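Local coordinates for ribosomal protein L11 methyltransferase (Lactobacillus delbrueckii subsp. bulgaricus ATCC BAA-365, PDB 3GRZ) that probably methylates ribosomal protein L11 with S-adenosyl-L-methionine as methyl donor, and is represented here by its C-terminal fragment, which carries the methyltransferase domain, at residues 14-17 with 18-21; 95-98 with 99-103; 163-166 with 167-171. One frame throughout, in Å; residues are numbered along the deposited sequence.

Contact 1. Residues 14-17 with 18-21; sequences IVPE and WEDY
Pro16 lays its CB over one face of the Trp18 indole, a CH-pi contact in which CB stands 3.6 Å from the centroid of the six-membered ring and only 6° off the ring normal. Trp18 CH2 is 3.7 Å from the same Pro16 CB, and Pro16 CG reaches the rim at Trp18 CZ2. The ring can fold back in this way because Trp18 CG sits between the backbone N and the carbonyl carbon (chi1 70°). At the indole edge, near its plane, lies Glu17 OE2, with the carboxylate turned almost perpendicular to the ring.

The backbone beneath is a type I beta turn, Pro16 to Glu19, that ends strand 12-16 and starts the loop toward strand 29-33. It is closed by Glu19 N donating to Pro16 O at 3.1 Å; the N-H points well at the oxygen (154°), though the donor stands above the carbonyl plane.

Glu19 uses its aliphatic part: CG runs alongside the proline, 3.8 Å from Pro16 CD, while Glu19 CB is 3.8 Å from Val15 CG1. The other valine methyl, Val15 CG2, meets Tyr21 CB at 3.8 Å and lies oblique to the phenol ring. Val15 and Tyr21 both also touch Val5 and Ile30, and Glu19 O accepts a bond from Arg32.

Contact 2. Residues 95-98 with 99-103; sequences SMTA and AEENA
Ala98 O stands over one face of the Asn102 amide, 3.4 Å from Asn102 CG. Although Asn102 ND2 is 3.3 Å from Ala98 O, the angle is too poor for a bond. The amide hydrogen-bonds elsewhere instead: OD1 accepts from Asp34 N and ND2 donates to Ser71 O, so both ends of this buried group are satisfied and its rotation is probably fixed.

The carboxylate of Glu101 is met from one side of its plane by the methyl of Thr97, CG2 lying 3.5 Å from Glu101 OE2. The two side chains run alongside each other and point the same way. Thr97 CG2 is placed there by a chi1 of -59°, which sets the methyl opposite the backbone N and leaves OG1 to bond with Asp93 O. Further back, Glu101 CG presses on the backbone, 3.2 Å from Thr97 O.

At the third flat group, Glu100 OE1 takes a bond from a water at 2.8 Å, and the same water reaches Met96 O at 2.9 Å in a weak bond. Met96 O also accepts a hydrogen bond from Glu100 N, so the water joins the side chain to the backbone one turn earlier.

Regular i to i+4 bonds carry the rest. Ala99 N to Ser95 O is 2.8 Å with an N-H angle of 171°, and Ala98 O accepts a hydrogen bond from Asn102 N at 2.8 Å. Met96, Ala99 and Glu100 touch Leu113, while Ser95 OG bonds Gly70 O and Asp90 OD2, Asp90 being a predicted S-adenosyl-L-methionine-binding residue. This is the helix of the beta-alpha-beta unit 85-90, 93-105, 112-115 in a Rossmann-like methyltransferase domain.

Contact 3. Residues 163-166 with 167-171; sequences LQLP and KIEQA
Leu165 and Glu169, one helical turn apart, make the close part of this contact: Leu165 CD1 lies 3.7 Å from Glu169 CG, and the carboxylate continues past the leucine branch point, with Glu169 OE2 3.9 Å from Leu165 CG. The glutamate is extended beyond CG, and its chi1 of -75° turns the chain back along the helix toward Leu165. Beneath this pair Glu169 N donates to Leu165 O at 2.7 Å, with the N-H nearly straight at 173°.

The preceding bond of the helix is longer: Ile168 N donates in the carbonyl plane of Gln164 at 3.2 Å from its O, and Ile168 CG1 packs against that same oxygen at 3.4 Å.

These residues belong to helix 165-174, which links strand 153-161 to strand 177-185 and rests on the antiparallel end of the seven-stranded methyltransferase sheet. Leu165 touches Ile189 and Leu191, and Glu169 lies against Ile179, so the helix packs on strands 188-195 and 177-185 and also touches helix 135-145 through Gln164, Ile168 and Ala171. Replacing Glu169 by an alanine removes CG and the carboxylate, and is likely to leave Leu165 CD1 and CG without their neighbour on this side and Ile179 with less to pack on.

The outward side is looser. Pro166, Lys167 and Gln170 are exposed, and their contacts are mostly with the backbone. Gln170 N closes its turn on Pro166 O, while Gln170 NE2 bonds Glu174 further along. Lys167 CB lies 3.7 Å from Gln164 O, but the position of the lysine end is doubtful, two conformers having been modelled. Here a water bridges two backbone groups one turn apart, accepting from Lys167 N at 3.0 Å and donating to Leu163 O.

Overall arrangement
All three contacts are local but differ in depth. Contact 2 is the most buried (four of eight touching residues) and nearest the chain's centre; contacts 1 and 3 lie further out, with two buried residues each. In contact 1, within the small three-stranded sheet, a turn is held by apolar and CH-pi packing and one backbone bond. Contacts 2 and 3 are turns of helices flanking the seven-stranded sheet, on opposite sides of the chain's centre. Each combines i to i+4 backbone bonds with a water. Contact 2 has the more polar burial and borders the predicted cofactor site; contact 3 uses apolar side chains against the antiparallel end. The nearest atoms of contacts 1 and 2 are about 6 Å apart.

Contact 1. Residues 14-17 with 18-21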
loop_
_atom_site.group_PDB
_atom_site.type_symbol
_atom_site.label_atom_id
_atom_site.label_comp_id
_atom_site.label_asym_id
_atom_site.label_seq_id
_atom_site.Cartn_x
_atom_site.Cartn_y
_atom_site.Cartn_z
ATOM N N ILE B 14 14.364 -2.664 3.351
ATOM C CA ILE B 14 15.596 -2.600 2.574
ATOM C C ILE B 14 16.753 -2.464 3.550
ATOM O O ILE B 14 16.686 -1.688 4.505
ATOM C CB ILE B 14 15.626 -1.416 1.582
ATOM C CG1 ILE B 14 14.443 -1.459 0.620
ATOM C CG2 ILE B 14 16.933 -1.397 0.780
ATOM C CD1 ILE B 14 14.332 -0.181 -0.202
ATOM N N VAL B 15 17.810 -3.222 3.289
ATOM C CA VAL B 15 18.947 -3.330 4.186
ATOM C C VAL B 15 20.239 -3.216 3.363
ATOM O O VAL B 15 20.299 -3.740 2.260
ATOM C CB VAL B 15 18.804 -4.651 4.984
ATOM C CG1 VAL B 15 20.071 -5.456 5.067
ATOM C CG2 VAL B 15 18.233 -4.368 6.352
ATOM N N PRO B 16 21.254 -2.477 3.867
ATOM C CA PRO B 16 22.546 -2.439 3.167
ATOM C C PRO B 16 23.186 -3.823 3.223
ATOM O O PRO B 16 22.989 -4.532 4.206
ATOM C CB PRO B 16 23.364 -1.437 3.986
ATOM C CG PRO B 16 22.346 -0.665 4.787
ATOM C CD PRO B 16 21.273 -1.649 5.085
ATOM N N GLU B 17 23.925 -4.208 2.185
ATOM C CA GLU B 17 24.410 -5.600 2.053
ATOM C C GLU B 17 25.258 -6.153 3.213
ATOM O O GLU B 17 25.253 -7.364 3.463
ATOM C CB GLU B 17 25.132 -5.808 0.712
ATOM C CG GLU B 17 26.378 -4.944 0.475
ATOM C CD GLU B 17 27.667 -5.589 0.983
ATOM O OE1 GLU B 17 27.782 -6.833 0.905
ATOM O OE2 GLU B 17 28.563 -4.851 1.455
ATOM N N TRP B 18 25.973 -5.266 3.908
ATOM C CA TRP B 18 26.836 -5.643 5.033
ATOM C C TRP B 18 26.077 -6.005 6.317
ATOM O O TRP B 18 26.608 -6.734 7.155
ATOM C CB TRP B 18 27.865 -4.539 5.328
ATOM C CG TRP B 18 27.279 -3.276 5.909
ATOM C CD1 TRP B 18 26.851 -3.076 7.200
ATOM C CD2 TRP B 18 27.078 -2.036 5.227
ATOM N NE1 TRP B 18 26.377 -1.795 7.349
ATOM C CE2 TRP B 18 26.509 -1.134 6.157
ATOM C CE3 TRP B 18 27.318 -1.600 3.919
ATOM C CZ2 TRP B 18 26.179 0.181 5.819
ATOM C CZ3 TRP B 18 26.991 -0.291 3.585
ATOM C CH2 TRP B 18 26.427 0.584 4.531
ATOM N N GLU B 19 24.858 -5.479 6.469
ATOM C CA GLU B 19 24.062 -5.626 7.699
ATOM C C GLU B 19 23.701 -7.073 8.017
ATOM O O GLU B 19 23.541 -7.893 7.117
ATOM C CB GLU B 19 22.782 -4.790 7.608
ATOM C CG GLU B 19 22.924 -3.349 8.070
ATOM C CD GLU B 19 22.368 -3.102 9.468
ATOM O OE1 GLU B 19 22.083 -4.077 10.202
ATOM O OE2 GLU B 19 22.215 -1.916 9.832
ATOM N N ASP B 20 23.602 -7.386 9.305
ATOM C CA ASP B 20 23.137 -8.699 9.740
ATOM C C ASP B 20 21.798 -8.503 10.440
ATOM O O ASP B 20 21.712 -8.534 11.669
ATOM C CB ASP B 20 24.164 -9.361 10.669
ATOM C CG ASP B 20 23.870 -10.838 10.923
ATOM O OD1 ASP B 20 23.075 -11.446 10.168
ATOM O OD2 ASP B 20 24.445 -11.396 11.883
ATOM N N TYR B 21 20.755 -8.292 9.641
ATOM C CA TYR B 21 19.463 -7.862 10.167
ATOM C C TYR B 21 18.455 -8.991 10.295
ATOM O O TYR B 21 18.205 -9.729 9.347
ATOM C CB TYR B 21 18.882 -6.729 9.316
ATOM C CG TYR B 21 17.587 -6.179 9.862
ATOM C CD1 TYR B 21 17.545 -5.559 11.115
ATOM C CD2 TYR B 21 16.400 -6.287 9.137
ATOM C CE1 TYR B 21 16.359 -5.057 11.630
ATOM C CE2 TYR B 21 15.206 -5.784 9.645
ATOM C CZ TYR B 21 15.196 -5.169 10.889
ATOM O OH TYR B 21 14.031 -4.663 11.408
#

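Contact 2. Residues 95-98 with 99-103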
loop_
_atom_site.group_PDB
_atom_site.type_symbol
_atom_site.label_atom_id
_atom_site.label_comp_id
_atom_site.label_asym_id
_atom_site.label_seq_id
_atom_site.Cartn_x
_atom_site.Cartn_y
_atom_site.Cartn_z
ATOM N N SER B 95 23.659 0.580 -14.263
ATOM C CA SER B 95 22.374 0.044 -13.803
ATOM C C SER B 95 22.282 -1.459 -14.053
ATOM O O SER B 95 21.849 -2.209 -13.184
ATOM C CB SER B 95 21.187 0.759 -14.450
ATOM O OG SER B 95 20.000 0.059 -14.117
ATOM N N MET B 96 22.701 -1.891 -15.244
ATOM C CA MET B 96 22.757 -3.309 -15.570
ATOM C C MET B 96 23.604 -4.091 -14.564
ATOM O O MET B 96 23.185 -5.151 -14.109
ATOM C CB MET B 96 23.244 -3.529 -17.005
ATOM C CG MET B 96 22.304 -2.983 -18.099
ATOM S SD MET B 96 20.719 -3.845 -18.238
ATOM C CE MET B 96 19.655 -2.782 -17.294
ATOM N N THR B 97 24.749 -3.525 -14.172
ATOM C CA THR B 97 25.611 -4.098 -13.125
ATOM C C THR B 97 24.934 -4.111 -11.753
ATOM O O THR B 97 24.913 -5.147 -11.077
ATOM C CB THR B 97 26.968 -3.335 -13.037
ATOM O OG1 THR B 97 27.630 -3.411 -14.299
ATOM C CG2 THR B 97 27.892 -3.924 -11.959
ATOM N N ALA B 98 24.384 -2.966 -11.340
ATOM C CA ALA B 98 23.759 -2.867 -10.028
ATOM C C ALA B 98 22.564 -3.828 -9.901
ATOM O O ALA B 98 22.480 -4.558 -8.925
ATOM C CB ALA B 98 23.347 -1.425 -9.731
ATOM N N ALA B 99 21.685 -3.848 -10.905
ATOM C CA ALA B 99 20.494 -4.720 -10.887
ATOM C C ALA B 99 20.859 -6.194 -10.780
ATOM O O ALA B 99 20.294 -6.903 -9.946
ATOM C CB ALA B 99 19.606 -4.473 -12.103
ATOM N N GLU B 100 21.825 -6.643 -11.585
ATOM C CA GLU B 100 22.296 -8.032 -11.523
ATOM C C GLU B 100 22.927 -8.390 -10.183
ATOM O O GLU B 100 22.589 -9.430 -9.590
ATOM C CB GLU B 100 23.275 -8.353 -12.654
ATOM C CG GLU B 100 23.623 -9.845 -12.718
ATOM C CD GLU B 100 24.562 -10.220 -13.858
ATOM O OE1 GLU B 100 25.200 -9.334 -14.465
ATOM O OE2 GLU B 100 24.665 -11.428 -14.140
ATOM N N GLU B 101 23.822 -7.527 -9.701
ATOM C CA GLU B 101 24.531 -7.775 -8.450
ATOM C C GLU B 101 23.615 -7.691 -7.227
ATOM O O GLU B 101 23.709 -8.534 -6.327
ATOM C CB GLU B 101 25.760 -6.848 -8.312
ATOM C CG GLU B 101 26.826 -7.098 -9.409
ATOM C CD GLU B 101 28.231 -6.542 -9.096
ATOM O OE1 GLU B 101 28.498 -6.116 -7.945
ATOM O OE2 GLU B 101 29.079 -6.548 -10.022
ATOM N N ASN B 102 22.729 -6.688 -7.193
ATOM C CA ASN B 102 21.713 -6.602 -6.133
ATOM C C ASN B 102 20.752 -7.795 -6.173
ATOM O O ASN B 102 20.427 -8.350 -5.118
ATOM C CB ASN B 102 20.950 -5.272 -6.155
ATOM C CG ASN B 102 21.793 -4.085 -5.670
ATOM O OD1 ASN B 102 22.646 -4.224 -4.796
ATOM N ND2 ASN B 102 21.537 -2.910 -6.234
ATOM N N ALA B 103 20.335 -8.230 -7.370
ATOM C CA ALA B 103 19.494 -9.457 -7.464
ATOM C C ALA B 103 20.193 -10.659 -6.824
ATOM O O ALA B 103 19.604 -11.373 -5.995
ATOM C CB ALA B 103 19.111 -9.768 -8.904
HETATM O O HOH W 1 24.374 -7.038 -15.903
#

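Contact 3. Residues 163-166 with 167-171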
loop_
_atom_site.group_PDB
_atom_site.type_symbol
_atom_site.label_atom_id
_atom_site.label_comp_id
_atom_site.label_asym_id
_atom_site.label_seq_id
_atom_site.Cartn_x
_atom_site.Cartn_y
_atom_site.Cartn_z
ATOM N N LEU B 163 3.866 19.229 -9.023
ATOM C CA LEU B 163 3.710 20.269 -10.045
ATOM C C LEU B 163 3.645 19.699 -11.460
ATOM O O LEU B 163 3.081 20.324 -12.356
ATOM C CB LEU B 163 4.839 21.298 -9.942
ATOM C CG LEU B 163 4.918 22.123 -8.650
ATOM C CD1 LEU B 163 6.245 22.885 -8.559
ATOM C CD2 LEU B 163 3.735 23.078 -8.506
ATOM N N GLN B 164 4.213 18.506 -11.646
ATOM C CA GLN B 164 4.221 17.828 -12.938
ATOM C C GLN B 164 2.967 16.989 -13.184
ATOM O O GLN B 164 2.744 16.513 -14.299
ATOM C CB GLN B 164 5.448 16.928 -13.043
ATOM C CG GLN B 164 6.776 17.636 -12.832
ATOM C CD GLN B 164 7.504 17.941 -14.136
ATOM O OE1 GLN B 164 6.887 18.286 -15.158
ATOM N NE2 GLN B 164 8.833 17.806 -14.108
ATOM N N LEU B 165 2.159 16.796 -12.147
ATOM C CA LEU B 165 0.972 15.933 -12.250
ATOM C C LEU B 165 -0.083 16.283 -13.337
ATOM O O LEU B 165 -0.511 15.381 -14.057
ATOM C CB LEU B 165 0.342 15.680 -10.858
ATOM C CG LEU B 165 -0.851 14.719 -10.733
ATOM C CD1 LEU B 165 -0.548 13.303 -11.266
ATOM C CD2 LEU B 165 -1.337 14.680 -9.294
ATOM N N PRO B 166 -0.490 17.573 -13.477
ATOM C CA PRO B 166 -1.368 17.943 -14.608
ATOM C C PRO B 166 -0.913 17.455 -15.996
ATOM O O PRO B 166 -1.733 16.898 -16.730
ATOM C CB PRO B 166 -1.379 19.475 -14.546
ATOM C CG PRO B 166 -1.231 19.774 -13.098
ATOM C CD PRO B 166 -0.244 18.738 -12.597
ATOM N N LYS B 167 0.373 17.637 -16.318
ATOM C CA LYS B 167 0.936 17.184 -17.594
ATOM C C LYS B 167 0.864 15.666 -17.740
ATOM O O LYS B 167 0.545 15.165 -18.818
ATOM C CB LYS B 167 2.381 17.669 -17.762
ATOM C CG LYS B 167 2.511 19.154 -18.097
ATOM C CD LYS B 167 3.952 19.631 -17.962
ATOM C CE LYS B 167 4.694 19.620 -19.295
ATOM N NZ LYS B 167 4.424 20.853 -20.087
ATOM N N ILE B 168 1.158 14.947 -16.649
ATOM C CA ILE B 168 1.041 13.484 -16.603
ATOM C C ILE B 168 -0.430 13.046 -16.778
ATOM O O ILE B 168 -0.742 12.186 -17.613
ATOM C CB ILE B 168 1.642 12.892 -15.284
ATOM C CG1 ILE B 168 3.139 13.249 -15.140
ATOM C CG2 ILE B 168 1.411 11.380 -15.215
ATOM C CD1 ILE B 168 4.054 12.564 -16.118
ATOM N N GLU B 169 -1.325 13.662 -16.008
ATOM C CA GLU B 169 -2.760 13.368 -16.099
ATOM C C GLU B 169 -3.341 13.590 -17.498
ATOM O O GLU B 169 -4.141 12.793 -17.969
ATOM C CB GLU B 169 -3.546 14.187 -15.074
ATOM C CG GLU B 169 -3.408 13.687 -13.641
ATOM C CD GLU B 169 -4.219 14.490 -12.628
ATOM O OE1 GLU B 169 -4.471 15.692 -12.857
ATOM O OE2 GLU B 169 -4.588 13.914 -11.585
ATOM N N GLN B 170 -2.915 14.663 -18.159
ATOM C CA GLN B 170 -3.396 15.009 -19.496
ATOM C C GLN B 170 -2.897 14.002 -20.527
ATOM O O GLN B 170 -3.684 13.497 -21.325
ATOM C CB GLN B 170 -2.964 16.429 -19.860
ATOM C CG GLN B 170 -3.773 17.082 -20.969
ATOM C CD GLN B 170 -3.094 18.329 -21.524
ATOM O OE1 GLN B 170 -2.684 19.221 -20.775
ATOM N NE2 GLN B 170 -2.966 18.391 -22.847
ATOM N N ALA B 171 -1.602 13.685 -20.474
ATOM C CA ALA B 171 -1.000 12.657 -21.344
ATOM C C ALA B 171 -1.590 11.253 -21.170
ATOM O O ALA B 171 -1.751 10.529 -22.155
ATOM C CB ALA B 171 0.498 12.630 -21.175
HETATM O O HOH W 2 2.013 19.651 -14.835
#